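Local coordinates for nucleoprotein (Rift valley fever virus, PDB 3OV9) that encapsidates the viral genomic RNA, binding single-stranded nucleic acid with high affinity and assembling into ring-shaped hexamers needed to form the nucleocapsid, at residues Glu191-Ala194 with Thr195-Gln198; Ala237-Ala240 with Tyr241-Ala245; Tyr161-Ala164 with Ile165-His169. All blocks are in the same frame, centred on the assembly; numbering follows the deposited sequence.

Contact 1 of 3, residues Glu191-Ala194 with Thr195-Gln198; sequences EVAA and TFTQ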
loop_
_atom_site.group_PDB
_atom_site.type_symbol
_atom_site.label_atom_id
_atom_site.label_comp_id
_atom_site.label_asym_id
_atom_site.label_seq_id
_atom_site.Cartn_x
_atom_site.Cartn_y
_atom_site.Cartn_z
ATOM N N GLU A 191 0.379 21.843 -9.883
ATOM C CA GLU A 191 0.243 21.134 -8.610
ATOM C C GLU A 191 1.225 21.663 -7.560
ATOM O O GLU A 191 0.890 21.753 -6.378
ATOM C CB GLU A 191 0.398 19.621 -8.805
ATOM C CG GLU A 191 -0.817 18.961 -9.463
ATOM C CD GLU A 191 -0.624 17.478 -9.752
ATOM O OE1 GLU A 191 0.507 17.064 -10.084
ATOM O OE2 GLU A 191 -1.618 16.725 -9.659
ATOM N N VAL A 192 2.431 22.016 -8.003
ATOM C CA VAL A 192 3.429 22.641 -7.132
ATOM C C VAL A 192 2.996 24.070 -6.783
ATOM O O VAL A 192 3.136 24.505 -5.637
ATOM C CB VAL A 192 4.848 22.629 -7.768
ATOM C CG1 VAL A 192 5.854 23.368 -6.888
ATOM C CG2 VAL A 192 5.318 21.197 -8.008
ATOM N N ALA A 193 2.453 24.779 -7.773
ATOM C CA ALA A 193 1.942 26.138 -7.581
ATOM C C ALA A 193 0.843 26.203 -6.525
ATOM O O ALA A 193 0.750 27.179 -5.781
ATOM C CB ALA A 193 1.449 26.721 -8.898
ATOM N N ALA A 194 0.027 25.153 -6.455
ATOM C CA ALA A 194 -1.052 25.063 -5.474
ATOM C C ALA A 194 -0.535 25.055 -4.033
ATOM O O ALA A 194 -1.284 25.360 -3.103
ATOM C CB ALA A 194 -1.915 23.834 -5.741
ATOM N N THR A 195 0.742 24.714 -3.858
ATOM C CA THR A 195 1.356 24.648 -2.529
ATOM C C THR A 195 1.991 25.968 -2.080
ATOM O O THR A 195 2.224 26.164 -0.885
ATOM C CB THR A 195 2.413 23.510 -2.411
ATOM O OG1 THR A 195 3.605 23.867 -3.123
ATOM C CG2 THR A 195 1.866 22.188 -2.941
ATOM N N PHE A 196 2.268 26.870 -3.023
ATOM C CA PHE A 196 2.920 28.133 -2.667
ATOM C C PHE A 196 2.128 29.420 -2.927
ATOM O O PHE A 196 2.478 30.466 -2.383
ATOM C CB PHE A 196 4.348 28.227 -3.245
ATOM C CG PHE A 196 4.419 28.303 -4.755
ATOM C CD1 PHE A 196 3.896 29.394 -5.451
ATOM C CD2 PHE A 196 5.071 27.306 -5.478
ATOM C CE1 PHE A 196 3.988 29.472 -6.841
ATOM C CE2 PHE A 196 5.172 27.375 -6.870
ATOM C CZ PHE A 196 4.629 28.461 -7.552
ATOM N N THR A 197 1.069 29.347 -3.731
ATOM C CA THR A 197 0.323 30.555 -4.123
ATOM C C THR A 197 -0.485 31.199 -2.989
ATOM O O THR A 197 -0.617 32.423 -2.944
ATOM C CB THR A 197 -0.599 30.319 -5.344
ATOM O OG1 THR A 197 -1.404 29.156 -5.123
ATOM C CG2 THR A 197 0.220 30.141 -6.620
ATOM N N GLN A 198 -1.015 30.381 -2.080
ATOM C CA GLN A 198 -1.806 30.897 -0.957
ATOM C C GLN A 198 -0.988 31.778 0.012
ATOM O O GLN A 198 -1.388 32.913 0.278
ATOM C CB GLN A 198 -2.556 29.774 -0.225
ATOM C CG GLN A 198 -3.691 30.263 0.670
ATOM C CD GLN A 198 -4.584 29.140 1.180
ATOM O OE1 GLN A 198 -5.795 29.316 1.319
ATOM N NE2 GLN A 198 -3.990 27.988 1.472
HETATM O O HOH W 1 -0.699 27.463 -1.429
#

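Contact 2 of 3, residues Ala237-Ala240 with Tyr241-Ala245; sequences AAQA and YKTAA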
loop_
_atom_site.group_PDB
_atom_site.type_symbol
_atom_site.label_atom_id
_atom_site.label_comp_id
_atom_site.label_asym_id
_atom_site.label_seq_id
_atom_site.Cartn_x
_atom_site.Cartn_y
_atom_site.Cartn_z
ATOM N N ALA A 237 12.378 36.262 -16.611
ATOM C CA ALA A 237 11.966 35.234 -15.656
ATOM C C ALA A 237 10.468 34.939 -15.714
ATOM O O ALA A 237 10.053 33.795 -15.524
ATOM C CB ALA A 237 12.390 35.611 -14.245
ATOM N N ALA A 238 9.664 35.970 -15.982
ATOM C CA ALA A 238 8.219 35.803 -16.144
ATOM C C ALA A 238 7.906 34.916 -17.347
ATOM O O ALA A 238 7.056 34.025 -17.266
ATOM C CB ALA A 238 7.531 37.162 -16.282
ATOM N N GLN A 239 8.609 35.162 -18.453
ATOM C CA GLN A 239 8.482 34.357 -19.665
ATOM C C GLN A 239 8.950 32.921 -19.417
ATOM O O GLN A 239 8.320 31.970 -19.882
ATOM C CB GLN A 239 9.255 35.007 -20.824
ATOM C CG GLN A 239 9.395 34.158 -22.101
ATOM C CD GLN A 239 8.066 33.808 -22.764
ATOM O OE1 GLN A 239 7.931 32.748 -23.376
ATOM N NE2 GLN A 239 7.088 34.698 -22.656
ATOM N N ALA A 240 10.042 32.774 -18.669
ATOM C CA ALA A 240 10.557 31.455 -18.297
ATOM C C ALA A 240 9.546 30.643 -17.481
ATOM O O ALA A 240 9.434 29.430 -17.664
ATOM C CB ALA A 240 11.882 31.581 -17.551
ATOM N N TYR A 241 8.803 31.310 -16.598
ATOM C CA TYR A 241 7.765 30.644 -15.803
ATOM C C TYR A 241 6.594 30.153 -16.658
ATOM O O TYR A 241 6.039 29.083 -16.398
ATOM C CB TYR A 241 7.260 31.546 -14.670
ATOM C CG TYR A 241 6.254 30.870 -13.758
ATOM C CD1 TYR A 241 6.643 29.838 -12.902
ATOM C CD2 TYR A 241 4.913 31.260 -13.751
ATOM C CE1 TYR A 241 5.727 29.210 -12.067
ATOM C CE2 TYR A 241 3.986 30.637 -12.917
ATOM C CZ TYR A 241 4.403 29.615 -12.079
ATOM O OH TYR A 241 3.496 28.995 -11.251
ATOM N N LYS A 242 6.227 30.942 -17.668
ATOM C CA LYS A 242 5.159 30.583 -18.606
ATOM C C LYS A 242 5.424 29.248 -19.296
ATOM O O LYS A 242 4.521 28.421 -19.426
ATOM C CB LYS A 242 4.981 31.674 -19.667
ATOM C CG LYS A 242 4.148 32.859 -19.225
ATOM C CD LYS A 242 4.407 34.064 -20.112
ATOM C CE LYS A 242 3.667 35.290 -19.608
ATOM N NZ LYS A 242 3.983 36.488 -20.433
ATOM N N THR A 243 6.669 29.048 -19.724
ATOM C CA THR A 243 7.050 27.864 -20.495
ATOM C C THR A 243 7.662 26.757 -19.625
ATOM O O THR A 243 8.001 25.682 -20.126
ATOM C CB THR A 243 8.015 28.228 -21.653
ATOM O OG1 THR A 243 9.178 28.878 -21.130
ATOM C CG2 THR A 243 7.331 29.157 -22.653
ATOM N N ALA A 244 7.785 27.024 -18.325
ATOM C CA ALA A 244 8.344 26.062 -17.373
ATOM C C ALA A 244 7.431 24.855 -17.175
ATOM O O ALA A 244 6.213 24.953 -17.336
ATOM C CB ALA A 244 8.628 26.737 -16.036
ATOM N N ALA A 245 8.033 23.719 -16.828
ATOM C CA ALA A 245 7.294 22.483 -16.576
ATOM C C ALA A 245 7.529 21.972 -15.156
ATOM O O ALA A 245 8.492 22.358 -14.493
ATOM C CB ALA A 245 7.673 21.417 -17.600
ATOM O OXT ALA A 245 6.762 21.161 -14.633
HETATM O O HOH W 2 11.104 27.706 -18.799
#

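Contact 3 of 3, residues Tyr161-Ala164 with Ile165-His169; sequences YLRA and ILDAH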
loop_
_atom_site.group_PDB
_atom_site.type_symbol
_atom_site.label_atom_id
_atom_site.label_comp_id
_atom_site.label_asym_id
_atom_site.label_seq_id
_atom_site.Cartn_x
_atom_site.Cartn_y
_atom_site.Cartn_z
ATOM N N TYR A 161 2.362 44.594 -14.916
ATOM C CA TYR A 161 3.612 44.717 -14.170
ATOM C C TYR A 161 3.602 43.835 -12.923
ATOM O O TYR A 161 4.605 43.197 -12.598
ATOM C CB TYR A 161 3.885 46.174 -13.776
ATOM C CG TYR A 161 4.043 47.154 -14.928
ATOM C CD1 TYR A 161 4.258 46.715 -16.239
ATOM C CD2 TYR A 161 4.010 48.528 -14.695
ATOM C CE1 TYR A 161 4.414 47.621 -17.285
ATOM C CE2 TYR A 161 4.166 49.441 -15.733
ATOM C CZ TYR A 161 4.368 48.980 -17.022
ATOM O OH TYR A 161 4.524 49.882 -18.048
ATOM N N LEU A 162 2.463 43.811 -12.234
ATOM C CA LEU A 162 2.272 42.965 -11.057
ATOM C C LEU A 162 2.392 41.486 -11.423
ATOM O O LEU A 162 3.087 40.728 -10.740
ATOM C CB LEU A 162 0.912 43.251 -10.404
ATOM C CG LEU A 162 0.466 42.412 -9.201
ATOM C CD1 LEU A 162 1.426 42.559 -8.031
ATOM C CD2 LEU A 162 -0.949 42.792 -8.783
ATOM N N ARG A 163 1.717 41.093 -12.504
ATOM C CA ARG A 163 1.742 39.715 -12.995
ATOM C C ARG A 163 3.167 39.269 -13.325
ATOM O O ARG A 163 3.562 38.152 -12.981
ATOM C CB ARG A 163 0.827 39.557 -14.219
ATOM C CG ARG A 163 0.657 38.115 -14.698
ATOM C CD ARG A 163 -0.389 37.987 -15.805
ATOM N NE ARG A 163 0.037 38.592 -17.067
ATOM C CZ ARG A 163 -0.478 39.705 -17.585
ATOM N NH1 ARG A 163 -1.453 40.351 -16.959
ATOM N NH2 ARG A 163 -0.018 40.172 -18.738
ATOM N N ALA A 164 3.926 40.148 -13.979
ATOM C CA ALA A 164 5.320 39.865 -14.334
ATOM C C ALA A 164 6.188 39.639 -13.098
ATOM O O ALA A 164 6.982 38.696 -13.060
ATOM C CB ALA A 164 5.893 40.986 -15.194
ATOM N N ILE A 165 6.029 40.504 -12.097
ATOM C CA ILE A 165 6.763 40.390 -10.831
ATOM C C ILE A 165 6.469 39.051 -10.151
ATOM O O ILE A 165 7.390 38.358 -9.710
ATOM C CB ILE A 165 6.447 41.585 -9.871
ATOM C CG1 ILE A 165 7.124 42.878 -10.355
ATOM C CG2 ILE A 165 6.826 41.266 -8.414
ATOM C CD1 ILE A 165 8.643 42.945 -10.159
ATOM N N LEU A 166 5.188 38.690 -10.094
ATOM C CA LEU A 166 4.756 37.461 -9.430
ATOM C C LEU A 166 5.132 36.199 -10.203
ATOM O O LEU A 166 5.560 35.217 -9.599
ATOM C CB LEU A 166 3.255 37.496 -9.119
ATOM C CG LEU A 166 2.821 38.497 -8.039
ATOM C CD1 LEU A 166 1.314 38.460 -7.837
ATOM C CD2 LEU A 166 3.545 38.253 -6.715
ATOM N N ASP A 167 4.991 36.235 -11.529
ATOM C CA ASP A 167 5.409 35.121 -12.385
ATOM C C ASP A 167 6.915 34.873 -12.259
ATOM O O ASP A 167 7.347 33.725 -12.121
ATOM C CB ASP A 167 5.033 35.371 -13.852
ATOM C CG ASP A 167 3.538 35.208 -14.125
ATOM O OD1 ASP A 167 2.799 34.687 -13.261
ATOM O OD2 ASP A 167 3.101 35.598 -15.228
ATOM N N ALA A 168 7.702 35.950 -12.295
ATOM C CA ALA A 168 9.156 35.869 -12.125
ATOM C C ALA A 168 9.534 35.246 -10.781
ATOM O O ALA A 168 10.398 34.372 -10.720
ATOM C CB ALA A 168 9.796 37.247 -12.272
ATOM N N HIS A 169 8.876 35.701 -9.714
ATOM C CA HIS A 169 9.066 35.161 -8.365
ATOM C C HIS A 169 8.636 33.694 -8.294
ATOM O O HIS A 169 9.288 32.883 -7.631
ATOM C CB HIS A 169 8.289 36.018 -7.351
ATOM C CG HIS A 169 8.308 35.493 -5.944
ATOM N ND1 HIS A 169 9.472 35.201 -5.265
ATOM C CD2 HIS A 169 7.297 35.243 -5.079
ATOM C CE1 HIS A 169 9.177 34.778 -4.049
ATOM N NE2 HIS A 169 7.863 34.793 -3.909
#

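Contact 1 of 3, residues Glu191-Ala194 with Thr195-Gln198
The backbone of Glu191-Ala194 continues without a break into Thr195-Gln198 within helix 189-204, with a kink. Thr195 N reaches back three residues to Val192 O at 3.0 Å, a bond to the third residue back where a regular helix uses the fourth. Phe196 N likewise bonds to Ala193 O. Thr197 N returns to the alpha-helical spacing and meets the same Ala193 O almost head-on, with a C=O...N angle of 168°. At Gln198 the direct bond is missing. Water 1 fills in: it donates to Ala194 O at 2.8 Å and accepts from Gln198 N.

Two threonine hydroxyls turn back onto the same carbonyls. Thr195 OG1 sits between its own backbone N and carbonyl carbon (chi1 73°), which brings it to 2.6 Å from Val192 O. It donates in the plane of that carbonyl, while Thr195 N comes from above the plane. Thr197 OG1 donates to Ala193 O at 3.0 Å, from above the carbonyl plane. Ala193 O therefore takes three hydrogen bonds and Val192 O two.

The Phe196 ring folds back along the helix, its chi1 of 67° also placing CG between N and C. One ring face lies against Ala193 CA, a CH-pi contact 3.7 Å from the centroid. At its far end, CZ touches Ala193 CB at 3.9 Å. CE2 meets Val192 CG1 at 4.1 Å. The ring also packs on Leu173 and Ser177 of helix 159-180. This is a kinked helical turn with side-chain hydroxyls and a water bonded to its carbonyls; Thr195 on it probably contacts RNA.

Contact 2 of 3, residues Ala237-Ala240 with Tyr241-Ala245
Lys242 and Tyr241 hold the preceding turn through ordinary helical hydrogen bonds. Tyr241 N donates to Ala237 O at 3.0 Å, and Lys242 N to Ala238 O at 3.2 Å. The next bond, Thr243 N to Gln239 O, is weak at 3.4 Å. Ala244 N makes a weak bond to Tyr241 O, only three residues back. The backbone bonds thus lengthen toward the C terminus.

Water supports the last turn. Water 2 donates to Ala240 O at 2.7 Å and is hydrogen-bonded to Thr243 OG1 at 3.2 Å. It bridges a late helical carbonyl and a hydroxyl one turn on.

Side-chain contacts gather on Gln239. Its chain leaves with CG opposite the backbone N (chi1 171°) and then bends at chi2, 62°. The bend carries the amide over the next turn. There NE2 comes to 3.7 Å from CD of Lys242, whose extended chain it crosses at about a right angle. OE1 of the same amide lies 3.7 Å from CG2 of Thr243. These are van der Waals contacts of a polar group with methyl and methylene carbons, on an exposed side of the helix.

The Tyr241 ring leads away from this turn. It packs on helix 189-204 and makes a cation-pi contact with Lys189. NZ of Lys189 also donates hydrogen bonds to the carbonyls Tyr241 O and Ala244 O. NH2 of Arg178 is hydrogen-bonded to O of the C-terminal carboxylate of Ala245. Ala237, Ala238 and Ala240 rest on helix 159-180. This is the C-terminal end of a helix in an all-helical orthogonal bundle, where Lys189 donates to late carbonyls.

Contact 3 of 3, residues Tyr161-Ala164 with Ile165-His169
Leu162 and Leu166 meet because their first torsions differ: CG of Leu162 lies opposite its backbone N (chi1 176°), while CG of Leu166 lies opposite its carbonyl carbon (chi1 -69°). The two chains then run side by side in the same direction. Their CD1 methyls touch at 4.1 Å. The same pair of settings aligns Arg163 and Asp167. Here it is the aliphatic part that meets the acid, with Arg163 CG 3.5 Å from Asp167 OD2.

The charged ends do not join. Arg163 bends at chi3, and its NE stays 4.7 Å from Asp167 OD2. Its guanidinium instead forms a salt bridge with Asp160 through NH2.

The backbone is regular alpha helix. Asp167 N donates to Arg163 O at 2.8 Å, and Ala168 N to Ala164 O at 2.9 Å. Ala164, Ile165 and Ala168 face helix 232-243, while Leu166 packs on Val204 of helix 189-204. Apolar side chains thus pack on both neighbouring helices, and Asp167 also touches Ala238. Between Arg163 and Asp167, lying side by side, the opposite charges probably attract weakly across the gap, without a direct bond.

How the contacts relate
Each contact lies within one continuous helix, so none closes a long loop. Along the chain they come in series, contact 3 first, then contact 1, then contact 2, without nesting or crossing. Helix 159-180, with contact 3, is followed by helix 189-204, with contact 1. The C-terminal helix 232-243, with contact 2, packs against both. It reaches contact 1 through Tyr241. On the side of contact 3, Ala237 CB meets Ala168 CB at 3.6 Å. Contacts 1 and 3 do not touch; their nearest atoms are about 6 Å apart. Contact 2 thus joins three late helices of the fold.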